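Uncharacterized protein (Wolinella succinogenes, PDB 3JYG) is of unknown function but belongs by sequence to the 6-pyruvoyl tetrahydropterin synthase family and carries a zinc ion held by three histidines. Local coordinates at residues 10-22 against 77-89. Numbering follows the deposited sequence. Where two conformers were deposited one is given.
Sequences EFDFCYGHRVWSQ and LDHRFIIDIDDPL. With ZN (zinc ion), chain G.
Two neighbouring parallel strands of the mixed sheet, 10-17 and 80-84, pair just where the first delivers H17 to the zinc ion. G16 is the centre of the pairing: its N donates to R80 O (2.8 Å) and its O accepts from I82 N. Lacking a side chain, G16 lets the F81 ring lie against the backbone, one face over G16 C and H17 CA, the latter a CH-pi contact 4.0 Å from the ring centroid. Toward the start of the pairing, D78 OD1 takes the C14 N-H nearly head-on (2.9 Å, 168° at the hydrogen), and L77 CB sits over one face of the F13 ring. Past the strand ends, side chains replace the ladder. R18, extended from CG to NE, grips D87 side-on in a bidentate salt bridge, NE donating to OD2 and NH2 to OD1 (2.9 Å); OD1 also accepts from L89 N, from the other face of the carboxylate plane, a capping bond ahead of the next helix. W20 CB and L89 CD1 sandwich the guanidinium. With CG between backbone N and carbonyl carbon (chi1 63°), the W20 indole turns back over the D84-D87 turn and P88, D87 CA and P88 CD under one face, and its NE1 points almost straight at D84 OD2 (2.8 Å, 177°), which lies in the ring plane but accepts the bond from above its own carboxylate plane. A water accepts from R18 N and lies within hydrogen-bonding distance of I82 O where the backbones diverge. R18 NH1 also binds R37 O. H40 and H42 on strand 40-52, which flanks 10-17 across from 80-84, complete the zinc ion's protein ligands; strand 132-135 borders 80-84, and helix 67-77 packs against F13 through I73.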
loop_
_atom_site.group_PDB
_atom_site.type_symbol
_atom_site.label_atom_id
_atom_site.label_comp_id
_atom_site.label_asym_id
_atom_site.label_seq_id
_atom_site.Cartn_x
_atom_site.Cartn_y
_atom_site.Cartn_z
ATOM N N GLU A 10 0.264 11.472 0.098
ATOM C CA GLU A 10 1.179 11.299 1.249
ATOM C C GLU A 10 1.762 12.634 1.730
ATOM O O GLU A 10 2.047 13.547 0.916
ATOM C CB GLU A 10 2.336 10.332 0.901
ATOM C CG GLU A 10 1.856 9.013 0.231
ATOM C CD GLU A 10 2.944 7.934 0.085
ATOM O OE1 GLU A 10 4.159 8.228 0.211
ATOM O OE2 GLU A 10 2.574 6.768 -0.152
ATOM N N PHE A 11 1.921 12.737 3.051
ATOM C CA PHE A 11 2.510 13.922 3.700
ATOM C C PHE A 11 3.434 13.453 4.829
ATOM O O PHE A 11 3.011 12.686 5.696
ATOM C CB PHE A 11 1.433 14.832 4.262
ATOM C CG PHE A 11 0.370 15.196 3.274
ATOM C CD1 PHE A 11 -0.741 14.363 3.082
ATOM C CD2 PHE A 11 0.475 16.368 2.525
ATOM C CE1 PHE A 11 -1.751 14.727 2.174
ATOM C CE2 PHE A 11 -0.535 16.730 1.617
ATOM C CZ PHE A 11 -1.623 15.894 1.435
ATOM N N ASP A 12 4.695 13.864 4.778
ATOM C CA ASP A 12 5.716 13.392 5.716
ATOM C C ASP A 12 6.092 14.461 6.744
ATOM O O ASP A 12 6.030 15.646 6.443
ATOM C CB ASP A 12 6.972 12.981 4.921
ATOM C CG ASP A 12 6.665 11.931 3.872
ATOM O OD1 ASP A 12 6.928 12.170 2.678
ATOM O OD2 ASP A 12 6.116 10.877 4.218
ATOM N N PHE A 13 6.462 14.040 7.962
ATOM C CA PHE A 13 6.989 14.925 9.012
ATOM C C PHE A 13 7.703 14.102 10.067
ATOM O O PHE A 13 7.521 12.892 10.153
ATOM C CB PHE A 13 5.922 15.836 9.684
ATOM C CG PHE A 13 4.871 15.093 10.538
ATOM C CD1 PHE A 13 3.838 14.378 9.927
ATOM C CD2 PHE A 13 4.910 15.138 11.944
ATOM C CE1 PHE A 13 2.864 13.723 10.664
ATOM C CE2 PHE A 13 3.938 14.455 12.710
ATOM C CZ PHE A 13 2.898 13.768 12.067
ATOM N N CYS A 14 8.533 14.772 10.851
ATOM C CA CYS A 14 9.259 14.153 11.967
ATOM C C CYS A 14 8.761 14.781 13.256
ATOM O O CYS A 14 8.473 15.975 13.275
ATOM C CB CYS A 14 10.783 14.355 11.818
ATOM S SG CYS A 14 11.418 13.954 10.192
ATOM N N TYR A 15 8.676 13.996 14.328
ATOM C CA TYR A 15 8.176 14.534 15.589
ATOM C C TYR A 15 8.750 13.710 16.729
ATOM O O TYR A 15 9.190 12.600 16.496
ATOM C CB TYR A 15 6.629 14.512 15.634
ATOM C CG TYR A 15 6.033 13.103 15.501
ATOM C CD1 TYR A 15 6.063 12.414 14.270
ATOM C CD2 TYR A 15 5.437 12.460 16.609
ATOM C CE1 TYR A 15 5.535 11.136 14.138
ATOM C CE2 TYR A 15 4.891 11.170 16.480
ATOM C CZ TYR A 15 4.955 10.508 15.247
ATOM O OH TYR A 15 4.393 9.236 15.084
ATOM N N GLY A 16 8.708 14.250 17.945
ATOM C CA GLY A 16 8.943 13.430 19.153
ATOM C C GLY A 16 7.609 13.182 19.859
ATOM O O GLY A 16 6.645 13.939 19.663
ATOM N N HIS A 17 7.528 12.109 20.646
ATOM C CA HIS A 17 6.370 11.912 21.471
ATOM C C HIS A 17 6.693 10.861 22.507
ATOM O O HIS A 17 7.820 10.319 22.542
ATOM C CB HIS A 17 5.104 11.551 20.626
ATOM C CG HIS A 17 4.976 10.095 20.241
ATOM N ND1 HIS A 17 3.751 9.491 20.046
ATOM C CD2 HIS A 17 5.906 9.140 19.996
ATOM C CE1 HIS A 17 3.931 8.227 19.703
ATOM N NE2 HIS A 17 5.231 7.990 19.672
ATOM N N ARG A 18 5.700 10.602 23.351
ATOM C CA ARG A 18 5.664 9.374 24.111
ATOM C C ARG A 18 4.190 8.975 24.303
ATOM O O ARG A 18 3.304 9.829 24.314
ATOM C CB ARG A 18 6.405 9.537 25.453
ATOM C CG ARG A 18 5.591 10.116 26.579
ATOM C CD ARG A 18 6.387 10.144 27.895
ATOM N NE ARG A 18 5.505 10.371 29.047
ATOM C CZ ARG A 18 5.409 9.554 30.102
ATOM N NH1 ARG A 18 6.120 8.412 30.181
ATOM N NH2 ARG A 18 4.598 9.890 31.099
ATOM N N VAL A 19 3.967 7.679 24.456
ATOM C CA VAL A 19 2.641 7.114 24.671
ATOM C C VAL A 19 2.622 6.722 26.128
ATOM O O VAL A 19 3.113 5.666 26.484
ATOM C CB VAL A 19 2.455 5.850 23.817
ATOM C CG1 VAL A 19 1.030 5.279 23.992
ATOM C CG2 VAL A 19 2.732 6.182 22.342
ATOM N N TRP A 20 2.059 7.589 26.951
ATOM C CA TRP A 20 2.316 7.573 28.398
ATOM C C TRP A 20 1.546 6.410 29.048
ATOM O O TRP A 20 1.981 5.847 30.032
ATOM C CB TRP A 20 1.977 8.948 29.015
ATOM C CG TRP A 20 0.505 9.392 28.929
ATOM C CD1 TRP A 20 -0.061 10.287 28.020
ATOM C CD2 TRP A 20 -0.568 8.974 29.803
ATOM N NE1 TRP A 20 -1.412 10.430 28.292
ATOM C CE2 TRP A 20 -1.744 9.639 29.373
ATOM C CE3 TRP A 20 -0.636 8.099 30.922
ATOM C CZ2 TRP A 20 -3.001 9.452 30.014
ATOM C CZ3 TRP A 20 -1.862 7.926 31.559
ATOM C CH2 TRP A 20 -3.025 8.607 31.102
ATOM N N SER A 21 0.422 6.054 28.437
ATOM C CA SER A 21 -0.488 5.070 28.964
ATOM C C SER A 21 -0.223 3.628 28.489
ATOM O O SER A 21 -1.015 2.723 28.775
ATOM C CB SER A 21 -1.889 5.462 28.504
ATOM O OG SER A 21 -1.961 5.436 27.079
ATOM N N GLN A 22 0.849 3.404 27.739
ATOM C CA GLN A 22 1.064 2.093 27.151
ATOM C C GLN A 22 1.005 0.937 28.204
ATOM O O GLN A 22 1.674 1.004 29.250
ATOM C CB GLN A 22 2.402 2.061 26.386
ATOM C CG GLN A 22 2.664 0.683 25.697
ATOM C CD GLN A 22 4.118 0.471 25.295
ATOM O OE1 GLN A 22 5.058 0.951 25.973
ATOM N NE2 GLN A 22 4.315 -0.260 24.199
ATOM N N LEU A 77 3.094 20.558 12.843
ATOM C CA LEU A 77 3.570 19.289 13.396
ATOM C C LEU A 77 5.030 18.951 13.129
ATOM O O LEU A 77 5.639 18.275 13.935
ATOM C CB LEU A 77 2.684 18.121 12.936
ATOM C CG LEU A 77 1.172 18.301 13.149
ATOM C CD1 LEU A 77 0.461 17.084 12.591
ATOM C CD2 LEU A 77 0.852 18.428 14.639
ATOM N N ASP A 78 5.612 19.434 12.029
ATOM C CA ASP A 78 6.969 18.976 11.683
ATOM C C ASP A 78 7.996 19.557 12.645
ATOM O O ASP A 78 7.937 20.741 12.948
ATOM C CB ASP A 78 7.345 19.338 10.257
ATOM C CG ASP A 78 8.709 18.772 9.862
ATOM O OD1 ASP A 78 8.932 17.530 9.955
ATOM O OD2 ASP A 78 9.594 19.602 9.520
ATOM N N HIS A 79 8.928 18.716 13.106
ATOM C CA HIS A 79 9.970 19.152 14.036
ATOM C C HIS A 79 9.414 19.613 15.367
ATOM O O HIS A 79 9.894 20.595 15.947
ATOM C CB HIS A 79 10.886 20.212 13.372
ATOM C CG HIS A 79 11.910 19.597 12.459
ATOM N ND1 HIS A 79 11.580 19.000 11.258
ATOM C CD2 HIS A 79 13.243 19.408 12.618
ATOM C CE1 HIS A 79 12.668 18.478 10.716
ATOM N NE2 HIS A 79 13.694 18.724 11.514
ATOM N N ARG A 80 8.385 18.929 15.848
ATOM C CA ARG A 80 7.780 19.301 17.140
ATOM C C ARG A 80 7.717 18.090 18.067
ATOM O O ARG A 80 7.888 16.955 17.623
ATOM C CB ARG A 80 6.358 19.801 16.940
ATOM C CG ARG A 80 6.188 20.905 15.925
ATOM C CD ARG A 80 6.706 22.245 16.414
ATOM N NE ARG A 80 6.485 23.209 15.319
ATOM C CZ ARG A 80 6.814 24.487 15.354
ATOM N NH1 ARG A 80 7.314 25.023 16.460
ATOM N NH2 ARG A 80 6.563 25.251 14.286
ATOM N N PHE A 81 7.464 18.326 19.348
ATOM C CA PHE A 81 7.167 17.238 20.263
ATOM C C PHE A 81 5.636 17.252 20.614
ATOM O O PHE A 81 5.110 18.238 21.181
ATOM C CB PHE A 81 8.022 17.366 21.519
ATOM C CG PHE A 81 7.871 16.194 22.494
ATOM C CD1 PHE A 81 6.731 16.089 23.303
ATOM C CD2 PHE A 81 8.903 15.273 22.643
ATOM C CE1 PHE A 81 6.560 15.021 24.217
ATOM C CE2 PHE A 81 8.783 14.198 23.562
ATOM C CZ PHE A 81 7.573 14.075 24.355
ATOM N N ILE A 82 4.954 16.161 20.315
ATOM C CA ILE A 82 3.481 16.111 20.519
ATOM C C ILE A 82 3.195 15.498 21.891
ATOM O O ILE A 82 3.644 14.405 22.219
ATOM C CB ILE A 82 2.729 15.270 19.439
ATOM C CG1 ILE A 82 3.108 15.725 18.009
ATOM C CG2 ILE A 82 1.189 15.323 19.688
ATOM C CD1 ILE A 82 2.476 14.849 16.884
ATOM N N ILE A 83 2.471 16.238 22.718
ATOM C CA ILE A 83 2.259 15.795 24.095
ATOM C C ILE A 83 0.773 15.867 24.473
ATOM O O ILE A 83 0.085 16.844 24.177
ATOM C CB ILE A 83 3.119 16.576 25.067
ATOM C CG1 ILE A 83 3.125 15.912 26.459
ATOM C CG2 ILE A 83 2.640 18.060 25.102
ATOM C CD1 ILE A 83 4.131 16.564 27.511
ATOM N N ASP A 84 0.287 14.792 25.106
ATOM C CA ASP A 84 -1.055 14.778 25.657
ATOM C C ASP A 84 -1.119 15.822 26.795
ATOM O O ASP A 84 -0.261 15.851 27.678
ATOM C CB ASP A 84 -1.387 13.325 26.105
ATOM C CG ASP A 84 -2.831 13.137 26.622
ATOM O OD1 ASP A 84 -3.586 14.093 26.828
ATOM O OD2 ASP A 84 -3.216 11.971 26.841
ATOM N N ILE A 85 -2.102 16.733 26.721
ATOM C CA ILE A 85 -2.450 17.574 27.882
ATOM C C ILE A 85 -2.500 16.765 29.199
ATOM O O ILE A 85 -2.147 17.282 30.243
ATOM C CB ILE A 85 -3.782 18.386 27.658
ATOM C CG1 ILE A 85 -4.026 19.463 28.721
ATOM C CG2 ILE A 85 -5.037 17.471 27.457
ATOM C CD1 ILE A 85 -2.992 20.621 28.690
ATOM N N ASP A 86 -2.949 15.525 29.155
ATOM C CA ASP A 86 -3.071 14.764 30.387
ATOM C C ASP A 86 -1.969 13.801 30.647
ATOM O O ASP A 86 -2.120 12.929 31.457
ATOM C CB ASP A 86 -4.390 14.012 30.423
ATOM C CG ASP A 86 -5.548 14.901 30.878
ATOM O OD1 ASP A 86 -5.292 15.980 31.473
ATOM O OD2 ASP A 86 -6.703 14.528 30.627
ATOM N N ASP A 87 -0.882 13.905 29.901
ATOM C CA ASP A 87 0.321 13.156 30.226
ATOM C C ASP A 87 0.737 13.550 31.642
ATOM O O ASP A 87 0.828 14.728 31.946
ATOM C CB ASP A 87 1.422 13.499 29.186
ATOM C CG ASP A 87 2.672 12.634 29.331
ATOM O OD1 ASP A 87 3.054 12.287 30.484
ATOM O OD2 ASP A 87 3.273 12.305 28.280
ATOM N N PRO A 88 1.021 12.564 32.516
ATOM C CA PRO A 88 1.441 12.851 33.902
ATOM C C PRO A 88 2.738 13.659 33.975
ATOM O O PRO A 88 3.025 14.294 35.008
ATOM C CB PRO A 88 1.724 11.464 34.472
ATOM C CG PRO A 88 0.915 10.545 33.633
ATOM C CD PRO A 88 0.865 11.113 32.273
ATOM N N LEU A 89 3.541 13.596 32.917
ATOM C CA LEU A 89 4.746 14.406 32.857
ATOM C C LEU A 89 4.515 15.822 32.363
ATOM O O LEU A 89 5.468 16.618 32.330
ATOM C CB LEU A 89 5.782 13.752 31.926
ATOM C CG LEU A 89 6.597 12.581 32.422
ATOM C CD1 LEU A 89 7.567 12.144 31.291
ATOM C CD2 LEU A 89 7.359 12.918 33.726
HETATM ZN ZN ZN G . 6.197 5.875 19.339
HETATM O O HOH W 1 1.999 12.595 25.784
HETATM O O HOH W 2 4.225 12.585 24.162
HETATM O O HOH W 3 4.006 5.287 18.301
HETATM O O HOH W 4 6.788 3.584 19.073
#